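Ribonucleoside triphosphate reductase (Lactobacillus leichmannii, PDB 1L1L) reduces ribonucleoside triphosphates to 2'-deoxyribonucleoside triphosphates as a B12-dependent (class II), allosterically regulated, monomeric ribonucleotide reductase. Local coordinates at residues A[156-161]-A[310-315]; A[225-230]-A[270-275]. All blocks are in the same frame, centred on the assembly; numbering follows the deposited sequence.

Contact 1 (A[156-161]-A[310-315])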
# COMPACT_ATOMS: atom_id res chain seq x y z
N GLU A 156 12.72 -3.02 1.07
CA GLU A 156 11.42 -2.47 1.45
C GLU A 156 10.33 -3.54 1.36
O GLU A 156 9.40 -3.56 2.17
CB GLU A 156 11.08 -1.27 0.58
CG GLU A 156 12.06 -0.11 0.71
CD GLU A 156 12.34 0.28 2.17
OE1 GLU A 156 11.42 0.16 3.01
OE2 GLU A 156 13.48 0.71 2.45
N LEU A 157 10.43 -4.43 0.37
CA LEU A 157 9.45 -5.50 0.25
C LEU A 157 9.55 -6.44 1.46
O LEU A 157 8.53 -6.88 1.99
CB LEU A 157 9.66 -6.31 -1.04
CG LEU A 157 9.16 -5.73 -2.38
CD1 LEU A 157 9.68 -6.61 -3.57
CD2 LEU A 157 7.65 -5.67 -2.38
N MET A 158 10.76 -6.78 1.90
CA MET A 158 10.87 -7.69 3.03
C MET A 158 10.41 -7.01 4.32
O MET A 158 10.06 -7.69 5.27
CB MET A 158 12.30 -8.20 3.18
CG MET A 158 12.60 -9.37 2.25
SD MET A 158 14.13 -10.12 2.69
CE MET A 158 15.26 -8.82 2.22
N LYS A 159 10.43 -5.68 4.34
CA LYS A 159 9.98 -4.91 5.50
C LYS A 159 8.46 -4.74 5.44
O LYS A 159 7.88 -3.94 6.18
CB LYS A 159 10.66 -3.53 5.53
CG LYS A 159 12.17 -3.57 5.85
CD LYS A 159 12.81 -2.22 5.61
CE LYS A 159 14.28 -2.23 5.99
NZ LYS A 159 14.96 -0.93 5.67
N GLY A 160 7.83 -5.49 4.55
CA GLY A 160 6.38 -5.47 4.42
C GLY A 160 5.72 -4.36 3.63
O GLY A 160 4.51 -4.19 3.72
N GLY A 161 6.50 -3.60 2.87
CA GLY A 161 5.90 -2.52 2.11
C GLY A 161 5.65 -2.88 0.66
O GLY A 161 5.89 -4.01 0.24
N LYS A 310 8.04 -12.24 -5.64
CA LYS A 310 7.52 -13.58 -5.46
C LYS A 310 8.20 -14.29 -4.27
O LYS A 310 7.55 -15.02 -3.51
CB LYS A 310 7.75 -14.42 -6.72
CG LYS A 310 7.32 -15.86 -6.58
CD LYS A 310 7.84 -16.72 -7.72
CE LYS A 310 7.26 -18.12 -7.64
NZ LYS A 310 7.87 -18.99 -8.67
N ALA A 311 9.50 -14.08 -4.11
CA ALA A 311 10.23 -14.74 -3.03
C ALA A 311 9.81 -14.23 -1.65
O ALA A 311 9.87 -14.95 -0.65
CB ALA A 311 11.73 -14.54 -3.23
N VAL A 312 9.38 -12.97 -1.60
CA VAL A 312 8.95 -12.37 -0.35
C VAL A 312 7.57 -12.90 0.02
O VAL A 312 7.33 -13.24 1.17
CB VAL A 312 8.88 -10.85 -0.47
CG1 VAL A 312 8.27 -10.27 0.79
CG2 VAL A 312 10.27 -10.29 -0.69
N VAL A 313 6.67 -12.94 -0.95
CA VAL A 313 5.33 -13.47 -0.72
C VAL A 313 5.48 -14.91 -0.26
O VAL A 313 4.64 -15.43 0.49
CB VAL A 313 4.50 -13.45 -2.03
CG1 VAL A 313 3.21 -14.24 -1.85
CG2 VAL A 313 4.20 -12.01 -2.43
N ALA A 314 6.55 -15.54 -0.71
CA ALA A 314 6.87 -16.93 -0.39
C ALA A 314 5.69 -17.86 -0.66
O ALA A 314 5.08 -17.81 -1.73
CB ALA A 314 7.31 -17.04 1.07
N GLY A 315 5.36 -18.70 0.32
CA GLY A 315 4.25 -19.63 0.15
C GLY A 315 2.95 -19.17 0.78
O GLY A 315 2.02 -19.96 0.92
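A chi1 of 173° places Val312 CG1 opposite the backbone N and beside the carbonyl carbon, and both methyls face helix 148-158, each at a different spot. Val312 CG2 sits against Met158 CG at 3.9 Å and against Leu157 CB at 4.0 Å, a purely apolar touch at the bases of those two side chains. Val312 CG1 instead lies 3.6 Å from the carbonyl oxygen Leu157 O. No hydrogen bond crosses the contact. The intimacy is measured by the backbone: Met158 CA and Val312 CA are 6.1 Å apart, and a single valine mediates the whole approach. In Met158 the CG is anti to the carbonyl carbon (chi1 -82°), beside the backbone N, where Val312 CG2 meets it. Leu157 O is not left to the methyl alone, since it accepts Gly160 N at 3.0 Å. Together with Gly161 N to Glu156 O, also 3.0 Å, that bond forms a Schellman motif, Gly160 with positive phi being its C-prime residue. Helix 298-313 ends alongside, Ala314 leaving it with positive phi. The two helices precede strands 162-166 and 322-327, parallel neighbours in one sheet, so this is adjacent-helix packing of the kind found on the outside of the reductase's alpha-beta barrel.

Contact 2 (A[225-230]-A[270-275])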
# COMPACT_ATOMS: atom_id res chain seq x y z
N GLU A 225 19.14 -8.44 5.71
CA GLU A 225 20.26 -7.88 4.97
C GLU A 225 21.05 -8.98 4.27
O GLU A 225 21.57 -8.79 3.17
CB GLU A 225 21.17 -7.09 5.91
CG GLU A 225 20.45 -6.00 6.69
CD GLU A 225 19.41 -6.57 7.65
OE1 GLU A 225 19.78 -7.44 8.47
OE2 GLU A 225 18.23 -6.17 7.57
N GLY A 226 21.15 -10.14 4.92
CA GLY A 226 21.88 -11.25 4.33
C GLY A 226 21.27 -11.62 2.99
O GLY A 226 22.00 -11.88 2.03
N TRP A 227 19.94 -11.63 2.94
CA TRP A 227 19.18 -11.96 1.73
C TRP A 227 19.43 -10.94 0.63
O TRP A 227 19.65 -11.30 -0.53
CB TRP A 227 17.68 -12.01 2.05
CG TRP A 227 17.22 -13.27 2.72
CD1 TRP A 227 17.84 -13.94 3.73
CD2 TRP A 227 16.00 -13.99 2.46
NE1 TRP A 227 17.10 -15.03 4.10
CE2 TRP A 227 15.97 -15.08 3.34
CE3 TRP A 227 14.94 -13.81 1.55
CZ2 TRP A 227 14.91 -16.00 3.35
CZ3 TRP A 227 13.89 -14.71 1.56
CH2 TRP A 227 13.88 -15.80 2.46
N VAL A 228 19.36 -9.66 0.99
CA VAL A 228 19.58 -8.56 0.05
C VAL A 228 21.00 -8.58 -0.53
O VAL A 228 21.17 -8.54 -1.75
CB VAL A 228 19.33 -7.18 0.72
CG1 VAL A 228 19.68 -6.06 -0.26
CG2 VAL A 228 17.86 -7.07 1.15
N LEU A 229 22.00 -8.65 0.35
CA LEU A 229 23.40 -8.67 -0.08
C LEU A 229 23.72 -9.86 -1.00
O LEU A 229 24.54 -9.73 -1.91
CB LEU A 229 24.33 -8.69 1.15
CG LEU A 229 24.26 -7.44 2.04
CD1 LEU A 229 25.18 -7.60 3.24
CD2 LEU A 229 24.64 -6.21 1.24
N ALA A 230 23.07 -10.99 -0.76
CA ALA A 230 23.29 -12.20 -1.57
C ALA A 230 22.75 -12.04 -2.99
O ALA A 230 23.31 -12.58 -3.96
CB ALA A 230 22.66 -13.38 -0.91
N THR A 270 5.48 -16.04 10.43
CA THR A 270 6.79 -16.62 10.66
C THR A 270 7.68 -16.63 9.42
O THR A 270 7.33 -16.04 8.39
CB THR A 270 6.65 -18.06 11.20
OG1 THR A 270 5.77 -18.80 10.35
CG2 THR A 270 6.09 -18.04 12.63
N ALA A 271 8.82 -17.31 9.51
CA ALA A 271 9.76 -17.39 8.40
C ALA A 271 9.30 -18.35 7.31
O ALA A 271 8.48 -19.24 7.54
CB ALA A 271 11.14 -17.80 8.92
N SER A 272 9.82 -18.17 6.11
CA SER A 272 9.45 -19.02 4.98
C SER A 272 10.49 -20.11 4.72
O SER A 272 10.22 -21.09 4.01
CB SER A 272 9.33 -18.16 3.72
OG SER A 272 10.57 -17.54 3.45
N GLY A 273 11.67 -19.95 5.30
CA GLY A 273 12.73 -20.91 5.06
C GLY A 273 13.52 -20.35 3.89
O GLY A 273 13.08 -19.37 3.28
N PRO A 274 14.68 -20.92 3.54
CA PRO A 274 15.48 -20.40 2.44
C PRO A 274 14.99 -20.84 1.06
O PRO A 274 15.46 -20.32 0.05
CB PRO A 274 16.86 -20.95 2.74
CG PRO A 274 16.52 -22.33 3.25
CD PRO A 274 15.34 -22.08 4.17
N MET A 275 14.06 -21.78 1.02
CA MET A 275 13.56 -22.31 -0.24
C MET A 275 13.16 -21.23 -1.24
O MET A 275 13.64 -21.23 -2.38
CB MET A 275 12.39 -23.27 0.01
CG MET A 275 12.78 -24.55 0.75
SD MET A 275 13.11 -24.31 2.53
CE MET A 275 11.45 -24.15 3.12
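This is a small edge-on contact between an indole and a loop, within the insertion domain of the B12-dependent reductase: Trp227 of helix 224-236 meets Ser272 and Gly273, which lie in the loop leading into helix 275-289. Only 84 Å² is buried, both sides summed, and the nearest CA pair, Trp227 and Pro274, is still 9.2 Å apart, so the long side chain spans the gap and the backbones do not pack. The six-membered ring does the touching. Trp227 CH2 lies 3.7 Å from Gly273 O, and the adjoining Trp227 CZ2 is 3.8 Å from that same oxygen. Ser272 OG comes within 3.9 Å of Trp227 CH2. Both oxygens sit at the rim of the ring and near its plane, with neither over a face; the angle at Gly273 O between its own carbon and Trp227 CH2 is about 142°. A carbonyl facing ring C-H groups in this way is consistent with a weak electrostatic attraction, but no hydrogen bond joins the segments. On the helix side, CG of Trp227 stands anti to the carbonyl carbon (chi1 -79°), sending the indole outward to the loop. On the loop side, Gly273 has a positive-phi backbone conformation that by itself calls for glycine, and its carbonyl oxygen is the one at the indole edge. Around the contact, Trp227 also packs on Phe154 of helix 148-158. Ala271 makes backbone hydrogen bonds with Gly261 and Ala262, and Pro274 rests on Ser198 of helix 195-200. The indole thus lies between helix 148-158 and the loop, with strand 216-219 behind helix 224-236, against Leu229 and Ala230.

Overall arrangement
Contacts 1 and 2 have centres 10 Å apart and share a border in three places. Met158 of contact 1 turns its end to helix 224-236, where Met158 CE lies 3.3 Å from Val228 CG2 and Met158 SD is 3.9 Å from Trp227 CE3. On the loop side, Ala314 CB comes to 3.5 Å from Ser272 CB. These touches put helix 224-236 and the 270-275 loop against the ends of helices 148-158 and 298-313. In sequence, both segments of contact 2 fall between those of contact 1. Gly160 O accepts a hydrogen bond from Asn118 ND2, next to Cys119, whose disulfide with Cys419, present in this structure, is probably the redox pair of the active site.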